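Local coordinates for glycine cleavage system H protein 1 (PDB 3TZU), which probably shuttles the methylamine group of glycine from the P protein to the T protein of the glycine cleavage system, on a covalently bound lipoyl cofactor, at residues G34-G39 against Y114-T119; G60-A65 against S86-E91. All blocks are in the same frame, centred on the assembly; numbering follows the deposited sequence.

Contact 1: G34-G39 against Y114-T119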
ATOM      1  N   GLY A  34     -27.328   0.280 -15.109  1.00 67.83           N
ATOM      2  CA  GLY A  34     -27.385  -0.755 -14.058  1.00 64.00           C
ATOM      3  C   GLY A  34     -26.179  -0.724 -13.115  1.00 57.69           C
ATOM      4  O   GLY A  34     -25.184  -0.073 -13.415  1.00 55.56           O
ATOM      5  N   PRO A  35     -26.274  -1.404 -11.952  1.00 54.08           N
ATOM      6  CA  PRO A  35     -25.220  -1.424 -10.929  1.00 49.22           C
ATOM      7  C   PRO A  35     -23.879  -2.033 -11.379  1.00 46.24           C
ATOM      8  O   PRO A  35     -23.874  -3.124 -11.962  1.00 47.40           O
ATOM      9  CB  PRO A  35     -25.817  -2.293  -9.814  1.00 50.93           C
ATOM     10  CG  PRO A  35     -27.045  -2.940 -10.397  1.00 54.71           C
ATOM     11  CD  PRO A  35     -27.520  -2.017 -11.463  1.00 55.84           C
ATOM     12  N   VAL A  36     -22.769  -1.345 -11.083  1.00 40.53           N
ATOM     13  CA  VAL A  36     -21.427  -1.839 -11.437  1.00 38.04           C
ATOM     14  C   VAL A  36     -20.580  -2.082 -10.207  1.00 34.53           C
ATOM     15  O   VAL A  36     -20.582  -1.282  -9.279  1.00 32.42           O
ATOM     16  CB  VAL A  36     -20.655  -0.898 -12.384  1.00 36.68           C
ATOM     17  CG1 VAL A  36     -21.349  -0.883 -13.764  1.00 39.10           C
ATOM     18  CG2 VAL A  36     -20.527   0.480 -11.776  1.00 35.16           C
ATOM     19  N   ARG A  37     -19.890  -3.216 -10.202  1.00 33.28           N
ATOM     20  CA  ARG A  37     -19.044  -3.576  -9.057  1.00 31.39           C
ATOM     21  C   ARG A  37     -17.741  -2.735  -8.981  1.00 28.17           C
ATOM     22  O   ARG A  37     -17.234  -2.245  -9.995  1.00 27.06           O
ATOM     23  CB  ARG A  37     -18.739  -5.090  -9.046  1.00 32.59           C
ATOM     24  CG  ARG A  37     -19.979  -5.998  -8.981  1.00 35.06           C
ATOM     25  CD  ARG A  37     -19.607  -7.481  -9.027  1.00 36.33           C
ATOM     26  NE  ARG A  37     -20.751  -8.312  -8.668  1.00 39.05           N
ATOM     27  CZ  ARG A  37     -20.740  -9.639  -8.495  1.00 40.85           C
ATOM     28  NH1 ARG A  37     -19.633 -10.351  -8.632  1.00 40.33           N
ATOM     29  NH2 ARG A  37     -21.870 -10.265  -8.183  1.00 43.26           N
ATOM     30  N   VAL A  38     -17.267  -2.550  -7.743  1.00 26.23           N
ATOM     31  CA  VAL A  38     -16.039  -1.854  -7.437  1.00 24.12           C
ATOM     32  C   VAL A  38     -15.234  -2.781  -6.547  1.00 23.41           C
ATOM     33  O   VAL A  38     -15.842  -3.533  -5.764  1.00 24.49           O
ATOM     34  CB  VAL A  38     -16.282  -0.572  -6.621  1.00 23.35           C
ATOM     35  CG1 VAL A  38     -14.939   0.020  -6.135  1.00 21.96           C
ATOM     36  CG2 VAL A  38     -17.107   0.430  -7.400  1.00 24.00           C
ATOM     37  N   GLY A  39     -13.901  -2.726  -6.664  1.00 21.80           N
ATOM     38  CA  GLY A  39     -12.998  -3.490  -5.805  1.00 21.17           C
ATOM     39  C   GLY A  39     -11.603  -2.888  -5.728  1.00 19.75           C
ATOM     40  O   GLY A  39     -11.356  -1.781  -6.229  1.00 19.13           O
ATOM     41  N   TYR A 114     -18.319  -4.101  -3.435  1.00 27.68           N
ATOM     42  CA  TYR A 114     -19.689  -3.570  -3.491  1.00 28.86           C
ATOM     43  C   TYR A 114     -20.102  -3.260  -4.922  1.00 29.59           C
ATOM     44  O   TYR A 114     -19.299  -3.329  -5.836  1.00 28.93           O
ATOM     45  CB  TYR A 114     -19.872  -2.326  -2.570  1.00 28.02           C
ATOM     46  CG  TYR A 114     -19.120  -1.064  -2.955  1.00 26.05           C
ATOM     47  CD1 TYR A 114     -19.603  -0.215  -3.927  1.00 26.50           C
ATOM     48  CD2 TYR A 114     -17.939  -0.706  -2.305  1.00 24.48           C
ATOM     49  CE1 TYR A 114     -18.922   0.952  -4.278  1.00 25.32           C
ATOM     50  CE2 TYR A 114     -17.240   0.454  -2.652  1.00 23.30           C
ATOM     51  CZ  TYR A 114     -17.744   1.276  -3.647  1.00 23.68           C
ATOM     52  OH  TYR A 114     -17.083   2.429  -4.005  1.00 22.99           O
ATOM     53  N   SER A 115     -21.382  -2.962  -5.121  1.00 31.28           N
ATOM     54  CA  SER A 115     -21.853  -2.480  -6.415  1.00 31.81           C
ATOM     55  C   SER A 115     -22.563  -1.165  -6.196  1.00 31.87           C
ATOM     56  O   SER A 115     -23.257  -0.981  -5.178  1.00 32.63           O
ATOM     57  CB  SER A 115     -22.784  -3.479  -7.092  1.00 34.21           C
ATOM     58  OG  SER A 115     -24.093  -3.385  -6.577  1.00 36.33           O
ATOM     59  N   VAL A 116     -22.368  -0.257  -7.143  1.00 31.24           N
ATOM     60  CA  VAL A 116     -22.925   1.088  -7.083  1.00 31.55           C
ATOM     61  C   VAL A 116     -23.728   1.346  -8.364  1.00 33.52           C
ATOM     62  O   VAL A 116     -23.395   0.795  -9.414  1.00 33.42           O
ATOM     63  CB  VAL A 116     -21.800   2.154  -6.883  1.00 29.10           C
ATOM     64  CG1 VAL A 116     -20.698   2.017  -7.945  1.00 27.73           C
ATOM     65  CG2 VAL A 116     -22.362   3.565  -6.877  1.00 29.43           C
ATOM     66  N   GLN A 117     -24.786   2.156  -8.258  1.00 35.63           N
ATOM     67  CA  GLN A 117     -25.551   2.613  -9.427  1.00 38.27           C
ATOM     68  C   GLN A 117     -25.070   4.039  -9.712  1.00 37.46           C
ATOM     69  O   GLN A 117     -25.396   4.934  -8.972  1.00 38.14           O
ATOM     70  CB  GLN A 117     -27.060   2.560  -9.117  1.00 41.89           C
ATOM     71  CG  GLN A 117     -28.004   3.130 -10.173  1.00 44.77           C
ATOM     72  CD  GLN A 117     -28.298   2.148 -11.279  1.00 46.64           C
ATOM     73  OE1 GLN A 117     -29.369   1.562 -11.319  1.00 50.43           O
ATOM     74  NE2 GLN A 117     -27.357   1.970 -12.188  1.00 45.79           N
ATOM     75  N   PRO A 118     -24.252   4.252 -10.760  1.00 36.74           N
ATOM     76  CA  PRO A 118     -23.520   5.532 -10.816  1.00 35.74           C
ATOM     77  C   PRO A 118     -24.299   6.713 -11.375  1.00 37.02           C
ATOM     78  O   PRO A 118     -25.074   6.535 -12.277  1.00 39.01           O
ATOM     79  CB  PRO A 118     -22.326   5.225 -11.749  1.00 34.76           C
ATOM     80  CG  PRO A 118     -22.420   3.772 -12.076  1.00 35.01           C
ATOM     81  CD  PRO A 118     -23.821   3.346 -11.832  1.00 36.67           C
ATOM     82  N   THR A 119     -24.077   7.902 -10.825  1.00 36.29           N
ATOM     83  CA  THR A 119     -24.557   9.151 -11.412  1.00 37.70           C
ATOM     84  C   THR A 119     -23.391   9.971 -11.936  1.00 36.58           C
ATOM     85  O   THR A 119     -23.582  10.937 -12.647  1.00 37.59           O
ATOM     86  CB  THR A 119     -25.329  10.009 -10.384  1.00 38.94           C
ATOM     87  OG1 THR A 119     -24.507  10.224  -9.229  1.00 37.01           O
ATOM     88  CG2 THR A 119     -26.660   9.328  -9.978  1.00 40.42           C
TER
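Val116 O takes two donors from the facing strand: the N-H of Val36 at 2.8 Å from its N, and a weaker C-H...O contact from the CA of Pro35. The return bond from Val116 N to Val36 O is straight at the hydrogen (169°). Strands 36-39 and 114-118 thus pair antiparallel inside the five-stranded sheet of the lipoyl-binding fold of the H protein. Two residues on, past the non-hydrogen-bonded pair Arg37 and Ser115, Val38 N reaches Tyr114 O at 2.9 Å, and the answering bond from Tyr114 N to Val38 O is long and weak.

Val36, Val38, Tyr114 and Val116 share one face of the sheet. The Tyr114 ring, with CG between the backbone N and the carbonyl carbon (chi1 67°), lies alongside Val38, whose CB sits over the ring face, 4.0 Å from the centroid and offset toward the rim, a CH-pi contact. Val38 CG2 reaches the ring carbon CE1 of Tyr114 at 3.6 Å and also touches Val116 CG1. Ile23 and Pro84 add to this apolar layer. On the opposite face lie Arg37 and Ser115, and there Arg37 makes a cation-pi contact with Trp112.

At the Gly34 end of the pair, the Gln117 side chain bends at chi2 (82°) and brings its amide back beside Pro35 and the poorly ordered Gly34, where the angle at NE2 is poor for a hydrogen bond to Gly34 O. On the valine face, Val36 CG2 meets Pro118 CG at 3.8 Å, the two side chains crossing at about a right angle.

Contact 2: G60-A65 against S86-E91. With ACT (acetate ion), chain E.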
ATOM      1  N   GLY A  60     -27.798   1.137   0.100  1.00 45.00           N
ATOM      2  CA  GLY A  60     -28.776   2.232   0.096  1.00 46.99           C
ATOM      3  C   GLY A  60     -28.176   3.591   0.392  1.00 45.39           C
ATOM      4  O   GLY A  60     -28.840   4.603   0.275  1.00 46.95           O
ATOM      5  N   GLU A  61     -26.903   3.618   0.745  1.00 43.20           N
ATOM      6  CA  GLU A  61     -26.207   4.863   1.032  1.00 41.80           C
ATOM      7  C   GLU A  61     -25.836   5.515  -0.288  1.00 40.24           C
ATOM      8  O   GLU A  61     -25.665   4.831  -1.289  1.00 39.56           O
ATOM      9  CB  GLU A  61     -24.974   4.569   1.899  1.00 40.73           C
ATOM     10  CG  GLU A  61     -23.999   5.735   2.097  1.00 40.33           C
ATOM     11  CD  GLU A  61     -22.939   5.474   3.171  1.00 38.85           C
ATOM     12  OE1 GLU A  61     -23.277   5.412   4.363  1.00 40.18           O
ATOM     13  OE2 GLU A  61     -21.753   5.350   2.829  1.00 37.85           O
ATOM     14  N   THR A  62     -25.764   6.838  -0.305  1.00 39.80           N
ATOM     15  CA  THR A  62     -25.224   7.551  -1.442  1.00 38.97           C
ATOM     16  C   THR A  62     -23.753   7.894  -1.177  1.00 36.86           C
ATOM     17  O   THR A  62     -23.433   8.536  -0.172  1.00 36.06           O
ATOM     18  CB  THR A  62     -26.024   8.825  -1.741  1.00 40.92           C
ATOM     19  OG1 THR A  62     -27.352   8.459  -2.137  1.00 43.68           O
ATOM     20  CG2 THR A  62     -25.386   9.606  -2.879  1.00 40.06           C
ATOM     21  N   VAL A  63     -22.860   7.434  -2.058  1.00 35.05           N
ATOM     22  CA  VAL A  63     -21.448   7.834  -1.994  1.00 33.07           C
ATOM     23  C   VAL A  63     -21.156   8.840  -3.097  1.00 33.34           C
ATOM     24  O   VAL A  63     -21.961   8.997  -4.041  1.00 34.19           O
ATOM     25  CB  VAL A  63     -20.472   6.632  -2.065  1.00 31.24           C
ATOM     26  CG1 VAL A  63     -20.861   5.589  -1.014  1.00 31.64           C
ATOM     27  CG2 VAL A  63     -20.406   6.018  -3.456  1.00 30.79           C
ATOM     28  N   SER A  64     -20.020   9.525  -2.946  1.00 32.36           N
ATOM     29  CA  SER A  64     -19.510  10.507  -3.907  1.00 32.78           C
ATOM     30  C   SER A  64     -18.095  10.161  -4.398  1.00 30.93           C
ATOM     31  O   SER A  64     -17.238   9.814  -3.602  1.00 29.42           O
ATOM     32  CB  SER A  64     -19.460  11.882  -3.278  1.00 33.77           C
ATOM     33  OG  SER A  64     -20.766  12.309  -2.971  1.00 37.21           O
ATOM     34  N   ALA A  65     -17.872  10.272  -5.714  1.00 30.99           N
ATOM     35  CA  ALA A  65     -16.553  10.063  -6.301  1.00 30.32           C
ATOM     36  C   ALA A  65     -15.515  10.893  -5.531  1.00 30.23           C
ATOM     37  O   ALA A  65     -15.718  12.075  -5.286  1.00 30.95           O
ATOM     38  CB  ALA A  65     -16.545  10.445  -7.788  1.00 30.58           C
ATOM     39  N   SER A  86     -19.680   8.487  -8.008  1.00 31.08           N
ATOM     40  CA  SER A  86     -20.821   8.946  -7.219  1.00 32.58           C
ATOM     41  C   SER A  86     -22.034   8.052  -7.525  1.00 33.81           C
ATOM     42  O   SER A  86     -22.193   7.593  -8.653  1.00 34.25           O
ATOM     43  CB  SER A  86     -21.173  10.392  -7.576  1.00 34.38           C
ATOM     44  OG  SER A  86     -20.062  11.261  -7.421  1.00 34.25           O
ATOM     45  N   GLY A  87     -22.887   7.811  -6.527  1.00 34.82           N
ATOM     46  CA  GLY A  87     -24.116   7.032  -6.737  1.00 36.44           C
ATOM     47  C   GLY A  87     -24.671   6.326  -5.512  1.00 36.56           C
ATOM     48  O   GLY A  87     -24.210   6.553  -4.396  1.00 35.92           O
ATOM     49  N   GLN A  88     -25.664   5.464  -5.728  1.00 37.38           N
ATOM     50  CA  GLN A  88     -26.273   4.715  -4.645  1.00 37.86           C
ATOM     51  C   GLN A  88     -25.658   3.322  -4.548  1.00 36.22           C
ATOM     52  O   GLN A  88     -25.472   2.644  -5.555  1.00 35.83           O
ATOM     53  CB  GLN A  88     -27.785   4.620  -4.857  1.00 40.94           C
ATOM     54  CG  GLN A  88     -28.576   4.566  -3.581  1.00 42.59           C
ATOM     55  CD  GLN A  88     -30.084   4.593  -3.810  1.00 46.25           C
ATOM     56  OE1 GLN A  88     -30.593   5.304  -4.680  1.00 47.93           O
ATOM     57  NE2 GLN A  88     -30.804   3.833  -3.012  1.00 47.83           N
ATOM     58  N   ILE A  89     -25.345   2.888  -3.333  1.00 35.05           N
ATOM     59  CA  ILE A  89     -24.906   1.506  -3.136  1.00 34.35           C
ATOM     60  C   ILE A  89     -26.095   0.525  -3.241  1.00 36.99           C
ATOM     61  O   ILE A  89     -27.055   0.656  -2.522  1.00 38.34           O
ATOM     62  CB  ILE A  89     -24.244   1.297  -1.776  1.00 32.68           C
ATOM     63  CG1 ILE A  89     -23.073   2.278  -1.577  1.00 30.52           C
ATOM     64  CG2 ILE A  89     -23.798  -0.148  -1.642  1.00 32.24           C
ATOM     65  CD1 ILE A  89     -21.922   2.093  -2.534  1.00 28.53           C
ATOM     66  N   VAL A  90     -25.942  -0.488  -4.087  1.00 37.75           N
ATOM     67  CA  VAL A  90     -26.961  -1.489  -4.400  1.00 40.80           C
ATOM     68  C   VAL A  90     -26.685  -2.858  -3.758  1.00 41.47           C
ATOM     69  O   VAL A  90     -27.617  -3.523  -3.320  1.00 43.58           O
ATOM     70  CB  VAL A  90     -27.065  -1.671  -5.921  1.00 41.39           C
ATOM     71  CG1 VAL A  90     -28.095  -2.745  -6.276  1.00 44.64           C
ATOM     72  CG2 VAL A  90     -27.448  -0.350  -6.551  1.00 41.60           C
ATOM     73  N   GLU A  91     -25.419  -3.279  -3.719  1.00 39.70           N
ATOM     74  CA  GLU A  91     -25.032  -4.535  -3.050  1.00 40.43           C
ATOM     75  C   GLU A  91     -23.666  -4.378  -2.357  1.00 37.22           C
ATOM     76  O   GLU A  91     -22.884  -3.539  -2.760  1.00 34.94           O
ATOM     77  CB  GLU A  91     -24.985  -5.700  -4.071  1.00 42.51           C
ATOM     78  CG  GLU A  91     -25.071  -7.106  -3.444  1.00 44.75           C
ATOM     79  CD  GLU A  91     -25.016  -8.270  -4.460  1.00 46.80           C
ATOM     80  OE1 GLU A  91     -24.916  -8.017  -5.704  1.00 46.55           O
ATOM     81  OE2 GLU A  91     -25.079  -9.451  -3.991  1.00 48.57           O
TER
HETATM   82  C   ACT E 134     -21.408  14.152  -6.032  1.00 46.36           C
HETATM   83  O   ACT E 134     -22.344  13.373  -5.745  1.00 45.67           O
HETATM   84  OXT ACT E 134     -20.495  13.764  -6.764  1.00 49.73           O
HETATM   85  CH3 ACT E 134     -21.359  15.559  -5.525  1.00 44.18           C
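Segments 60-65 and 86-91 run roughly antiparallel, the end-to-end directions of their touching parts 154° apart, and Val63 pairs with Gly87 through two backbone bonds, from Val63 N to Gly87 O (2.8 Å) and from Gly87 N to Val63 O. Next to it Thr62 and Gln88 form a non-hydrogen-bonded pair. Beyond them Ile89 N donates to Glu61 O, and Ile89 O accepts from Gly60 N at 2.8 Å through a more bent bond (145°). This short antiparallel pairing of segments distant in the chain belongs to the beta-rich lipoyl-binding domain, with Gly60 and Gly87 both adopting backbone angles in which a CB would strike the preceding carbonyl oxygen.

Ser86 OG has two partners: it accepts the N-H of Ala65 at 2.9 Å from its N, almost straight, and donates to acetate OXT at 2.6 Å. Its torsion, OG anti to the carbonyl carbon (chi1 -56°), carries the hydroxyl beside Ala65, whose CB packs against it. The ion, probably from the crystallisation liquor, is held mainly by Ser86, with a weak bond from Ser64 OG to its other oxygen. The buried apolar contact is Val63 CG1 against Ile89 CD1 at 4.0 Å, where the two side chains meet nearly perpendicular. Thr62 CG2 packs against Gly87 O at 3.6 Å, and the Gln88 chain runs past Gly60 O with its CG 3.9 Å away.

Strand 88-92 pairs along its other edge with strand 114-118, where Ile89 packs on Tyr114, while Ser86 makes backbone hydrogen bonds with Thr119 and Ala120, where strand 85-86 pairs with 120-121.

Strand 114-118 lies between the partners of the two contacts: strand 36-39 pairs along one edge and strand 88-91 along the other, where Gln117 N meets Gln88 O at 2.8 Å and Ser115 N meets Glu91 O at 2.9 Å. Val90 and Glu91 both face Ser115, a classic beta bulge. Contact 1 joins inner strands and buries a valine and tyrosine face, with five of its ten touching residues buried. Contact 2, nested within the chain between the segments of contact 1, extends the pairing outward to 60-65; three of its ten are buried, and it brings in two glycines and a serine pair beside an acetate.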